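N-alpha-acetyltransferase 35, NatC auxiliary subunit (Saccharomyces cerevisiae, PDB 6YGA) serves as the auxiliary subunit of the NatC N-terminal acetyltransferase, which acetylates the N-terminal methionine of L-A virus Gag protein. Local coordinates at residues B[470-475]-B[550-555]; B[453-458]-B[463-468]; B[598-601]-B[605-608]. One frame throughout, in Å; residues are numbered along the deposited sequence. Where two conformers were deposited one is given.

Interaction 1 (B[470-475]-B[550-555]). With EDO (1,2-ethanediol), chain C.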
ATOM      1  N   TRP B 470     -16.706   3.563  20.875  1.00 35.89           N
ATOM      2  CA  TRP B 470     -18.048   4.032  21.195  1.00 36.40           C
ATOM      3  C   TRP B 470     -18.743   4.589  19.961  1.00 37.52           C
ATOM      4  O   TRP B 470     -19.963   4.447  19.814  1.00 37.72           O
ATOM      5  CB  TRP B 470     -18.015   5.083  22.300  1.00 39.04           C
ATOM      6  CG  TRP B 470     -19.391   5.564  22.633  1.00 42.27           C
ATOM      7  CD1 TRP B 470     -20.298   4.952  23.446  1.00 43.83           C
ATOM      8  CD2 TRP B 470     -20.032   6.745  22.132  1.00 44.73           C
ATOM      9  NE1 TRP B 470     -21.461   5.681  23.489  1.00 46.88           N
ATOM     10  CE2 TRP B 470     -21.322   6.787  22.692  1.00 45.81           C
ATOM     11  CE3 TRP B 470     -19.636   7.769  21.268  1.00 46.33           C
ATOM     12  CZ2 TRP B 470     -22.219   7.817  22.422  1.00 48.42           C
ATOM     13  CZ3 TRP B 470     -20.528   8.789  20.999  1.00 46.88           C
ATOM     14  CH2 TRP B 470     -21.804   8.806  21.575  1.00 48.70           C
ATOM     15  N   TYR B 471     -17.986   5.227  19.065  1.00 36.52           N
ATOM     16  CA  TYR B 471     -18.584   5.715  17.829  1.00 34.29           C
ATOM     17  C   TYR B 471     -19.086   4.560  16.974  1.00 31.93           C
ATOM     18  O   TYR B 471     -20.150   4.656  16.355  1.00 36.30           O
ATOM     19  CB  TYR B 471     -17.582   6.574  17.057  1.00 33.61           C
ATOM     20  CG  TYR B 471     -18.114   7.095  15.742  1.00 32.70           C
ATOM     21  CD1 TYR B 471     -19.194   7.965  15.704  1.00 33.52           C
ATOM     22  CD2 TYR B 471     -17.534   6.718  14.540  1.00 32.36           C
ATOM     23  CE1 TYR B 471     -19.685   8.441  14.507  1.00 33.87           C
ATOM     24  CE2 TYR B 471     -18.013   7.190  13.337  1.00 32.78           C
ATOM     25  CZ  TYR B 471     -19.090   8.050  13.325  1.00 34.73           C
ATOM     26  OH  TYR B 471     -19.569   8.523  12.127  1.00 35.47           O
ATOM     27  N   VAL B 472     -18.344   3.450  16.942  1.00 29.86           N
ATOM     28  CA  VAL B 472     -18.781   2.300  16.157  1.00 31.05           C
ATOM     29  C   VAL B 472     -19.964   1.616  16.829  1.00 31.67           C
ATOM     30  O   VAL B 472     -20.888   1.142  16.159  1.00 31.07           O
ATOM     31  CB  VAL B 472     -17.608   1.331  15.924  1.00 30.20           C
ATOM     32  CG1 VAL B 472     -18.081   0.081  15.193  1.00 26.72           C
ATOM     33  CG2 VAL B 472     -16.526   2.024  15.124  1.00 28.06           C
ATOM     34  N   TYR B 473     -19.961   1.560  18.162  1.00 33.54           N
ATOM     35  CA  TYR B 473     -21.151   1.130  18.887  1.00 33.94           C
ATOM     36  C   TYR B 473     -22.347   2.003  18.523  1.00 34.77           C
ATOM     37  O   TYR B 473     -23.434   1.498  18.220  1.00 33.81           O
ATOM     38  CB  TYR B 473     -20.885   1.173  20.390  1.00 36.93           C
ATOM     39  CG  TYR B 473     -22.114   0.963  21.239  1.00 40.70           C
ATOM     40  CD1 TYR B 473     -22.589  -0.314  21.501  1.00 44.37           C
ATOM     41  CD2 TYR B 473     -22.796   2.041  21.784  1.00 43.67           C
ATOM     42  CE1 TYR B 473     -23.714  -0.512  22.280  1.00 47.81           C
ATOM     43  CE2 TYR B 473     -23.920   1.855  22.563  1.00 46.30           C
ATOM     44  CZ  TYR B 473     -24.375   0.576  22.809  1.00 48.69           C
ATOM     45  OH  TYR B 473     -25.493   0.380  23.583  1.00 53.26           O
ATOM     46  N   TYR B 474     -22.151   3.322  18.536  1.00 34.84           N
ATOM     47  CA  TYR B 474     -23.198   4.252  18.130  1.00 35.43           C
ATOM     48  C   TYR B 474     -23.657   3.976  16.699  1.00 36.07           C
ATOM     49  O   TYR B 474     -24.860   3.927  16.422  1.00 34.16           O
ATOM     50  CB  TYR B 474     -22.679   5.682  18.287  1.00 37.52           C
ATOM     51  CG  TYR B 474     -23.484   6.754  17.594  1.00 35.71           C
ATOM     52  CD1 TYR B 474     -24.607   7.310  18.198  1.00 36.19           C
ATOM     53  CD2 TYR B 474     -23.101   7.232  16.349  1.00 34.55           C
ATOM     54  CE1 TYR B 474     -25.337   8.303  17.568  1.00 38.29           C
ATOM     55  CE2 TYR B 474     -23.821   8.219  15.710  1.00 36.33           C
ATOM     56  CZ  TYR B 474     -24.938   8.752  16.324  1.00 41.62           C
ATOM     57  OH  TYR B 474     -25.658   9.737  15.689  1.00 45.27           O
ATOM     58  N   LEU B 475     -22.708   3.775  15.778  1.00 37.03           N
ATOM     59  CA  LEU B 475     -23.077   3.442  14.403  1.00 37.47           C
ATOM     60  C   LEU B 475     -23.790   2.097  14.327  1.00 38.27           C
ATOM     61  O   LEU B 475     -24.796   1.961  13.619  1.00 39.15           O
ATOM     62  CB  LEU B 475     -21.840   3.430  13.505  1.00 32.86           C
ATOM     63  CG  LEU B 475     -21.111   4.743  13.231  1.00 32.93           C
ATOM     64  CD1 LEU B 475     -19.987   4.496  12.235  1.00 28.62           C
ATOM     65  CD2 LEU B 475     -22.073   5.812  12.725  1.00 32.53           C
ATOM     66  N   SER B 550     -21.937  -5.526  20.574  1.00 34.78           N
ATOM     67  CA  SER B 550     -21.521  -6.010  21.885  1.00 35.16           C
ATOM     68  C   SER B 550     -20.017  -5.863  22.087  1.00 35.81           C
ATOM     69  O   SER B 550     -19.570  -5.464  23.168  1.00 36.60           O
ATOM     70  CB  SER B 550     -21.941  -7.469  22.060  1.00 37.36           C
ATOM     71  OG  SER B 550     -23.350  -7.602  22.106  1.00 39.84           O
ATOM     72  N   LEU B 551     -19.220  -6.184  21.062  1.00 34.17           N
ATOM     73  CA  LEU B 551     -17.768  -6.130  21.214  1.00 33.42           C
ATOM     74  C   LEU B 551     -17.285  -4.702  21.448  1.00 35.14           C
ATOM     75  O   LEU B 551     -16.423  -4.467  22.302  1.00 34.77           O
ATOM     76  CB  LEU B 551     -17.086  -6.740  19.991  1.00 33.00           C
ATOM     77  CG  LEU B 551     -17.201  -8.262  19.877  1.00 32.38           C
ATOM     78  CD1 LEU B 551     -16.549  -8.747  18.597  1.00 34.12           C
ATOM     79  CD2 LEU B 551     -16.576  -8.934  21.088  1.00 33.00           C
ATOM     80  N   CYS B 552     -17.832  -3.737  20.701  1.00 36.54           N
ATOM     81  CA  CYS B 552     -17.493  -2.335  20.929  1.00 37.52           C
ATOM     82  C   CYS B 552     -17.838  -1.909  22.349  1.00 39.91           C
ATOM     83  O   CYS B 552     -17.046  -1.229  23.012  1.00 40.96           O
ATOM     84  CB  CYS B 552     -18.223  -1.447  19.922  1.00 36.58           C
ATOM     85  SG  CYS B 552     -17.798  -1.761  18.205  1.00 39.24           S
ATOM     86  N   LEU B 553     -19.023  -2.292  22.827  1.00 39.59           N
ATOM     87  CA  LEU B 553     -19.415  -1.950  24.190  1.00 39.04           C
ATOM     88  C   LEU B 553     -18.455  -2.567  25.196  1.00 39.14           C
ATOM     89  O   LEU B 553     -18.044  -1.914  26.162  1.00 41.25           O
ATOM     90  CB  LEU B 553     -20.848  -2.410  24.454  1.00 38.96           C
ATOM     91  CG  LEU B 553     -21.536  -1.873  25.710  1.00 42.34           C
ATOM     92  CD1 LEU B 553     -21.370  -0.364  25.795  1.00 41.62           C
ATOM     93  CD2 LEU B 553     -23.015  -2.244  25.704  1.00 44.85           C
ATOM     94  N   ILE B 554     -18.084  -3.831  24.981  1.00 36.97           N
ATOM     95  CA  ILE B 554     -17.119  -4.485  25.857  1.00 36.60           C
ATOM     96  C   ILE B 554     -15.820  -3.693  25.903  1.00 37.48           C
ATOM     97  O   ILE B 554     -15.226  -3.507  26.971  1.00 40.00           O
ATOM     98  CB  ILE B 554     -16.892  -5.936  25.397  1.00 37.35           C
ATOM     99  CG1 ILE B 554     -18.113  -6.785  25.753  1.00 37.06           C
ATOM    100  CG2 ILE B 554     -15.614  -6.507  26.002  1.00 39.31           C
ATOM    101  CD1 ILE B 554     -18.124  -8.139  25.103  1.00 37.73           C
ATOM    102  N   GLU B 555     -15.375  -3.188  24.750  1.00 31.92           N
ATOM    103  CA  GLU B 555     -14.172  -2.362  24.718  1.00 32.07           C
ATOM    104  C   GLU B 555     -14.378  -1.049  25.467  1.00 35.15           C
ATOM    105  O   GLU B 555     -13.485  -0.597  26.193  1.00 37.78           O
ATOM    106  CB  GLU B 555     -13.767  -2.102  23.269  1.00 33.06           C
ATOM    107  CG  GLU B 555     -13.377  -3.355  22.490  1.00 34.30           C
ATOM    108  CD  GLU B 555     -11.914  -3.734  22.670  1.00 35.86           C
ATOM    109  OE1 GLU B 555     -11.324  -3.410  23.723  1.00 36.19           O
ATOM    110  OE2 GLU B 555     -11.350  -4.351  21.745  1.00 35.32           O
TER
HETATM  111  C1  EDO C 821     -25.325  -4.860  23.408  1.00 83.50           C
HETATM  112  O1  EDO C 821     -25.046  -5.499  22.157  1.00 82.56           O
HETATM  113  C2  EDO C 821     -26.018  -5.854  24.335  1.00 84.39           C
HETATM  114  O2  EDO C 821     -26.279  -5.237  25.600  1.00 85.13           O
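Tyr473 meets Cys552 and Leu553 where helices 465-506 and 511-564 pack side by side. The two axes approach to 8.3 Å and run nearly antiparallel, at 150°. Tyr473 can be followed outward from its backbone. Its CB rests on Cys552 CB at 3.8 Å. With CG trans to the backbone N (chi1 171°), the ring leans along Leu553, and both side chains point the same way. Tyr473 CD1 comes next, 4.0 Å from Leu553 CB. Further out, Tyr473 CE1 touches Leu553 CD2 at 3.9 Å. Leu553 CD1 sits above one ring face, offset toward the rim. At the tip, Tyr473 OH still lies 4.2 Å from Leu553 CD2. On the other flank, Val472 CG1 packs against Cys552 SG at 3.5 Å. Cys552 is buried and Leu553 is partly exposed. Helix 619-653 also covers Leu553, through Phe632. Ser550, on the same turn, accepts a 2.7 Å hydrogen bond at OG from O1 of an ethanediol, probably a crystallisation additive. No hydrogen bond links the two segments. The antiparallel helix pair is therefore joined here by apolar surfaces and a thiol in van der Waals contact.

Interaction 2 (B[453-458]-B[463-468])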
ATOM      1  N   LYS B 453     -11.394  -0.905  10.810  1.00 36.53           N
ATOM      2  CA  LYS B 453     -10.169  -1.246  10.096  1.00 35.79           C
ATOM      3  C   LYS B 453      -8.976  -0.457  10.626  1.00 36.34           C
ATOM      4  O   LYS B 453      -7.834  -0.922  10.530  1.00 36.20           O
ATOM      5  CB  LYS B 453     -10.369  -1.012   8.595  1.00 35.70           C
ATOM      6  CG  LYS B 453      -9.149  -1.293   7.745  1.00 37.61           C
ATOM      7  CD  LYS B 453      -8.835  -2.767   7.672  1.00 37.85           C
ATOM      8  CE  LYS B 453      -7.522  -2.987   6.949  1.00 38.09           C
ATOM      9  NZ  LYS B 453      -7.176  -4.429   6.865  1.00 39.98           N
ATOM     10  N   GLY B 454      -9.226   0.724  11.200  1.00 34.64           N
ATOM     11  CA  GLY B 454      -8.148   1.512  11.782  1.00 35.60           C
ATOM     12  C   GLY B 454      -7.432   0.814  12.923  1.00 36.99           C
ATOM     13  O   GLY B 454      -6.234   1.028  13.133  1.00 36.91           O
ATOM     14  N   PHE B 455      -8.144  -0.033  13.671  1.00 37.47           N
ATOM     15  CA  PHE B 455      -7.500  -0.782  14.746  1.00 42.05           C
ATOM     16  C   PHE B 455      -6.563  -1.847  14.194  1.00 42.75           C
ATOM     17  O   PHE B 455      -5.521  -2.133  14.793  1.00 42.61           O
ATOM     18  CB  PHE B 455      -8.548  -1.419  15.660  1.00 28.08           C
ATOM     19  CG  PHE B 455      -9.209  -0.447  16.591  1.00 32.78           C
ATOM     20  CD1 PHE B 455      -8.532   0.046  17.697  1.00 33.48           C
ATOM     21  CD2 PHE B 455     -10.511  -0.031  16.369  1.00 30.32           C
ATOM     22  CE1 PHE B 455      -9.141   0.938  18.557  1.00 31.12           C
ATOM     23  CE2 PHE B 455     -11.122   0.859  17.225  1.00 28.86           C
ATOM     24  CZ  PHE B 455     -10.435   1.347  18.320  1.00 30.02           C
ATOM     25  N   ASP B 456      -6.920  -2.450  13.056  1.00 41.12           N
ATOM     26  CA  ASP B 456      -6.054  -3.461  12.457  1.00 41.29           C
ATOM     27  C   ASP B 456      -4.754  -2.847  11.960  1.00 39.19           C
ATOM     28  O   ASP B 456      -3.707  -3.502  11.984  1.00 41.03           O
ATOM     29  CB  ASP B 456      -6.790  -4.169  11.316  1.00 44.79           C
ATOM     30  CG  ASP B 456      -5.963  -5.269  10.673  1.00 51.46           C
ATOM     31  OD1 ASP B 456      -5.609  -6.245  11.370  1.00 55.70           O
ATOM     32  OD2 ASP B 456      -5.681  -5.168   9.461  1.00 53.20           O
ATOM     33  N   LEU B 457      -4.799  -1.591  11.528  1.00 38.17           N
ATOM     34  CA  LEU B 457      -3.629  -0.882  11.035  1.00 38.25           C
ATOM     35  C   LEU B 457      -2.917  -0.086  12.123  1.00 41.03           C
ATOM     36  O   LEU B 457      -1.913   0.569  11.828  1.00 40.87           O
ATOM     37  CB  LEU B 457      -4.033   0.050   9.887  1.00 34.84           C
ATOM     38  CG  LEU B 457      -4.740  -0.617   8.702  1.00 33.54           C
ATOM     39  CD1 LEU B 457      -5.297   0.424   7.753  1.00 32.74           C
ATOM     40  CD2 LEU B 457      -3.804  -1.565   7.958  1.00 35.70           C
ATOM     41  N   ASP B 458      -3.412  -0.135  13.365  1.00 40.04           N
ATOM     42  CA  ASP B 458      -2.810   0.586  14.488  1.00 43.75           C
ATOM     43  C   ASP B 458      -2.804   2.091  14.240  1.00 39.55           C
ATOM     44  O   ASP B 458      -1.875   2.800  14.629  1.00 41.83           O
ATOM     45  CB  ASP B 458      -1.396   0.075  14.789  1.00 50.77           C
ATOM     46  CG  ASP B 458      -1.400  -1.292  15.444  1.00 58.79           C
ATOM     47  OD1 ASP B 458      -2.072  -1.444  16.485  1.00 63.96           O
ATOM     48  OD2 ASP B 458      -0.749  -2.218  14.919  1.00 61.02           O
ATOM     49  N   PHE B 463      -5.303   6.042  23.856  1.00 41.82           N
ATOM     50  CA  PHE B 463      -6.231   6.997  24.453  1.00 40.99           C
ATOM     51  C   PHE B 463      -7.418   7.289  23.543  1.00 39.19           C
ATOM     52  O   PHE B 463      -8.455   7.753  24.028  1.00 40.22           O
ATOM     53  CB  PHE B 463      -5.504   8.294  24.835  1.00 44.15           C
ATOM     54  CG  PHE B 463      -5.184   9.203  23.675  1.00 46.89           C
ATOM     55  CD1 PHE B 463      -6.121  10.112  23.201  1.00 47.03           C
ATOM     56  CD2 PHE B 463      -3.927   9.186  23.095  1.00 47.85           C
ATOM     57  CE1 PHE B 463      -5.817  10.960  22.149  1.00 48.39           C
ATOM     58  CE2 PHE B 463      -3.617  10.032  22.046  1.00 46.54           C
ATOM     59  CZ  PHE B 463      -4.562  10.918  21.572  1.00 46.27           C
ATOM     60  N   GLU B 464      -7.287   7.030  22.244  1.00 37.45           N
ATOM     61  CA  GLU B 464      -8.380   7.193  21.295  1.00 35.92           C
ATOM     62  C   GLU B 464      -9.304   5.984  21.242  1.00 36.15           C
ATOM     63  O   GLU B 464     -10.290   6.017  20.499  1.00 35.48           O
ATOM     64  CB  GLU B 464      -7.825   7.458  19.893  1.00 35.06           C
ATOM     65  CG  GLU B 464      -7.037   8.748  19.749  1.00 40.18           C
ATOM     66  CD  GLU B 464      -6.487   8.944  18.344  1.00 43.72           C
ATOM     67  OE1 GLU B 464      -5.631   8.139  17.916  1.00 44.75           O
ATOM     68  OE2 GLU B 464      -6.920   9.897  17.663  1.00 44.33           O
ATOM     69  N   ALA B 465      -9.013   4.925  22.002  1.00 36.42           N
ATOM     70  CA  ALA B 465      -9.760   3.679  21.852  1.00 36.93           C
ATOM     71  C   ALA B 465     -11.228   3.859  22.216  1.00 35.44           C
ATOM     72  O   ALA B 465     -12.108   3.297  21.555  1.00 34.52           O
ATOM     73  CB  ALA B 465      -9.129   2.576  22.701  1.00 36.73           C
ATOM     74  N   TYR B 466     -11.512   4.632  23.266  1.00 34.50           N
ATOM     75  CA  TYR B 466     -12.901   4.858  23.647  1.00 35.04           C
ATOM     76  C   TYR B 466     -13.665   5.596  22.554  1.00 38.76           C
ATOM     77  O   TYR B 466     -14.801   5.233  22.234  1.00 40.04           O
ATOM     78  CB  TYR B 466     -12.978   5.636  24.958  1.00 37.46           C
ATOM     79  CG  TYR B 466     -14.264   6.414  25.085  1.00 39.73           C
ATOM     80  CD1 TYR B 466     -15.454   5.776  25.404  1.00 42.45           C
ATOM     81  CD2 TYR B 466     -14.293   7.785  24.865  1.00 40.95           C
ATOM     82  CE1 TYR B 466     -16.636   6.481  25.509  1.00 45.58           C
ATOM     83  CE2 TYR B 466     -15.467   8.501  24.965  1.00 44.54           C
ATOM     84  CZ  TYR B 466     -16.635   7.846  25.289  1.00 46.24           C
ATOM     85  OH  TYR B 466     -17.805   8.560  25.391  1.00 48.15           O
ATOM     86  N   SER B 467     -13.065   6.641  21.979  1.00 41.13           N
ATOM     87  CA  SER B 467     -13.782   7.455  21.002  1.00 39.39           C
ATOM     88  C   SER B 467     -14.234   6.617  19.813  1.00 39.08           C
ATOM     89  O   SER B 467     -15.395   6.691  19.393  1.00 39.11           O
ATOM     90  CB  SER B 467     -12.906   8.618  20.537  1.00 39.74           C
ATOM     91  OG  SER B 467     -12.764   9.584  21.560  1.00 45.61           O
HETATM   92  N   MSE B 468     -13.335   5.802  19.267  1.00 37.10           N
HETATM   93  CA  MSE B 468     -13.643   5.000  18.086  0.54 38.30           C
HETATM   94  C   MSE B 468     -14.591   3.841  18.398  1.00 37.33           C
HETATM   95  O   MSE B 468     -15.559   3.610  17.675  1.00 35.46           O
HETATM   96  CB  MSE B 468     -12.359   4.463  17.462  0.54 40.89           C
HETATM   97  CG  MSE B 468     -11.420   5.548  16.951  0.54 43.44           C
HETATM   98 SE   MSE B 468     -12.318   6.826  15.776  0.54 47.91          SE
HETATM   99  CE  MSE B 468     -13.041   5.588  14.456  0.54 46.09           C
TER
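Phe455 reaches Ala465 and Met468 because chi1 of -76° sets its CG opposite the carbonyl carbon and swings the ring across to the next helix. Met468, a selenomethionine with a similar first torsion (-63°), meets the ring through CB, which its backbone places. In the conformer given, bends at chi2 and chi3 lead the tip away. This is a helical hairpin, two helices joined by a short loop, in the TPR-like part of the protein: helix 433-456 ends, the loop turns the chain, and helix 465-506 begins. Helix 433-456 is closed by a Schellman motif, with Asp458 at positive phi.

Phe455 CZ and CE2 both lie 3.8 Å from Met468 CB, and the side chains cross obliquely. The carbonyl of Ala465 stands at the ring edge near its plane, with Ala465 O 4.1 Å from Phe455 CZ. Phe455 CE1 makes a looser approach to Ala465 CB. All three residues are buried, and no hydrogen bond joins the segments. Other rings complete the setting: Phe469 stacks on Phe455, and Tyr460 meets it edge-to-face.

The hairpin also faces the NatC partner N-alpha-acetyltransferase 30. In that chain, Arg137 and Arg140 hydrogen-bond to the backbone oxygens of Asp458 and Leu457, respectively, and Ile136 packs on Glu464. Within the first helix, Lys453 NZ pairs with Asp456 OD2 at 3.1 Å, reaching the oxygen from its anti side, 30° out of the carboxylate plane.

Interaction 3 (B[598-601]-B[605-608])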
ATOM      1  N   PRO B 598     -26.201   8.757   9.959  1.00 42.65           N
ATOM      2  CA  PRO B 598     -26.451   9.347  11.279  1.00 45.07           C
ATOM      3  C   PRO B 598     -25.489  10.491  11.588  1.00 50.19           C
ATOM      4  O   PRO B 598     -24.321  10.415  11.208  1.00 54.42           O
ATOM      5  CB  PRO B 598     -26.227   8.171  12.247  1.00 40.97           C
ATOM      6  CG  PRO B 598     -25.816   6.991  11.396  1.00 41.21           C
ATOM      7  CD  PRO B 598     -25.411   7.522  10.060  1.00 41.57           C
ATOM      8  N   GLU B 599     -25.971  11.530  12.266  1.00 50.80           N
ATOM      9  CA  GLU B 599     -25.133  12.690  12.538  1.00 51.44           C
ATOM     10  C   GLU B 599     -23.943  12.310  13.411  1.00 47.26           C
ATOM     11  O   GLU B 599     -24.043  11.465  14.305  1.00 45.19           O
ATOM     12  CB  GLU B 599     -25.949  13.787  13.223  1.00 56.77           C
ATOM     13  CG  GLU B 599     -26.633  13.337  14.503  1.00 60.71           C
ATOM     14  CD  GLU B 599     -27.106  14.498  15.352  1.00 67.28           C
ATOM     15  OE1 GLU B 599     -26.955  15.656  14.912  1.00 70.39           O
ATOM     16  OE2 GLU B 599     -27.624  14.255  16.462  1.00 69.42           O
ATOM     17  N   LEU B 600     -22.812  12.934  13.140  1.00 45.96           N
ATOM     18  CA  LEU B 600     -21.648  12.778  13.994  1.00 43.25           C
ATOM     19  C   LEU B 600     -21.925  13.422  15.345  1.00 44.34           C
ATOM     20  O   LEU B 600     -22.222  14.623  15.395  1.00 46.37           O
ATOM     21  CB  LEU B 600     -20.427  13.413  13.341  1.00 42.20           C
ATOM     22  CG  LEU B 600     -19.180  13.559  14.212  1.00 40.56           C
ATOM     23  CD1 LEU B 600     -18.657  12.200  14.643  1.00 37.31           C
ATOM     24  CD2 LEU B 600     -18.109  14.345  13.467  1.00 40.06           C
ATOM     25  N   PRO B 601     -21.860  12.681  16.450  1.00 43.94           N
ATOM     26  CA  PRO B 601     -22.088  13.299  17.760  1.00 43.34           C
ATOM     27  C   PRO B 601     -21.078  14.401  18.039  1.00 45.85           C
ATOM     28  O   PRO B 601     -19.911  14.320  17.650  1.00 46.40           O
ATOM     29  CB  PRO B 601     -21.924  12.130  18.738  1.00 41.87           C
ATOM     30  CG  PRO B 601     -22.220  10.917  17.921  1.00 42.40           C
ATOM     31  CD  PRO B 601     -21.686  11.222  16.550  1.00 43.10           C
ATOM     32  N   VAL B 605     -20.872  15.452  23.499  1.00 43.68           N
ATOM     33  CA  VAL B 605     -21.553  14.175  23.707  1.00 44.61           C
ATOM     34  C   VAL B 605     -20.543  13.070  23.988  1.00 45.29           C
ATOM     35  O   VAL B 605     -20.771  12.207  24.847  1.00 47.09           O
ATOM     36  CB  VAL B 605     -22.441  13.839  22.496  1.00 48.39           C
ATOM     37  CG1 VAL B 605     -23.142  12.503  22.701  1.00 34.39           C
ATOM     38  CG2 VAL B 605     -23.458  14.947  22.258  1.00 49.75           C
ATOM     39  N   PHE B 606     -19.412  13.075  23.272  1.00 41.60           N
ATOM     40  CA  PHE B 606     -18.346  12.116  23.550  1.00 40.39           C
ATOM     41  C   PHE B 606     -17.875  12.223  24.995  1.00 42.40           C
ATOM     42  O   PHE B 606     -17.663  11.205  25.665  1.00 42.32           O
ATOM     43  CB  PHE B 606     -17.168  12.338  22.600  1.00 41.49           C
ATOM     44  CG  PHE B 606     -17.319  11.675  21.251  1.00 41.83           C
ATOM     45  CD1 PHE B 606     -17.954  12.332  20.205  1.00 39.82           C
ATOM     46  CD2 PHE B 606     -16.790  10.412  21.019  1.00 39.55           C
ATOM     47  CE1 PHE B 606     -18.080  11.729  18.960  1.00 38.54           C
ATOM     48  CE2 PHE B 606     -16.913   9.804  19.775  1.00 36.70           C
ATOM     49  CZ  PHE B 606     -17.559  10.464  18.745  1.00 36.24           C
ATOM     50  N   GLN B 607     -17.699  13.450  25.491  1.00 44.00           N
ATOM     51  CA  GLN B 607     -17.201  13.638  26.849  1.00 45.54           C
ATOM     52  C   GLN B 607     -18.226  13.185  27.880  1.00 46.10           C
ATOM     53  O   GLN B 607     -17.885  12.495  28.848  1.00 45.06           O
ATOM     54  CB  GLN B 607     -16.828  15.105  27.073  1.00 46.80           C
ATOM     55  CG  GLN B 607     -15.924  15.683  25.999  1.00 50.84           C
ATOM     56  CD  GLN B 607     -14.657  14.876  25.809  1.00 55.12           C
ATOM     57  OE1 GLN B 607     -13.979  14.523  26.776  1.00 54.60           O
ATOM     58  NE2 GLN B 607     -14.332  14.575  24.557  1.00 56.89           N
ATOM     59  N   GLN B 608     -19.492  13.563  27.687  1.00 47.25           N
ATOM     60  CA  GLN B 608     -20.520  13.224  28.665  1.00 47.75           C
ATOM     61  C   GLN B 608     -20.749  11.720  28.728  1.00 45.26           C
ATOM     62  O   GLN B 608     -20.919  11.157  29.815  1.00 45.03           O
ATOM     63  CB  GLN B 608     -21.820  13.957  28.333  1.00 51.32           C
ATOM     64  CG  GLN B 608     -22.952  13.673  29.303  1.00 55.62           C
ATOM     65  CD  GLN B 608     -22.630  14.104  30.721  1.00 61.60           C
ATOM     66  OE1 GLN B 608     -21.907  15.077  30.940  1.00 64.32           O
ATOM     67  NE2 GLN B 608     -23.167  13.380  31.694  1.00 63.68           N
TER
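Phe606 turns the edge of its ring to Pro601, and the closest approach is to a polar atom. Pro601 O lies in the ring plane, 3.4 Å from Phe606 CE1 and 3.8 Å from Phe606 CD1. The oxygen thus faces the hydrogen-bearing rim, which carries a slight positive charge, and avoids the electron-rich face. No hydrogen bond is formed between the two segments.

The remaining contacts are apolar. Pro601 CB is shared by two residues of the helix. It lies 3.9 Å from Phe606 CE1 and 4.2 Å from Val605 CB. Val605 CG1, set opposite the backbone N by chi1 of 179°, comes equally close to Pro601 CB. Leu600 adds a more distant touch, with CD1 4.4 Å from Phe606 CE1 and near the ring plane. The chi1 of Phe606, -83°, sends its ring back toward the loop that precedes the helix.

The local fold is a loop-to-helix junction. Residues 598-601 are extended, with a cis peptide bond before Pro598. The chain then turns into helix 603-613, and the first turn of that helix packs back on the loop. Val605 is exposed, while Phe606 is buried, so the junction has an outer and an inner side.

On the inner side several rings gather round Phe606: Trp470 of helix 465-506 and His585 each meet it edge-to-face, and Phe589 meets it at an inclined angle. Tyr471 touches Leu600, and Tyr474 packs on Pro601.

Hydrogen bonds to neighbouring parts of the chain involve backbone oxygens on both segments: Tyr474 OH is bonded to Glu599 O, and Tyr466 OH to Phe606 O.

How the interactions relate
The three contacts lie on the same side of the chain's centre, within the TPR-like range. Along the chain, interaction 2 comes first, then interaction 1, then interaction 3. Interactions 1 and 2 share helix 465-506 and have centres about 11 Å apart. The centre of interaction 3 is about 13 Å from that of interaction 1 and 17 Å from that of interaction 2. It touches both through residues of the shared helix: Trp470 and Tyr474 from interaction 1, the Tyr466 side chain and the Ser467 carbonyl from interaction 2. Helix 465-506 therefore connects the hairpin at N-alpha-acetyltransferase 30 with helix 511-564 and the junction before helix 603-613.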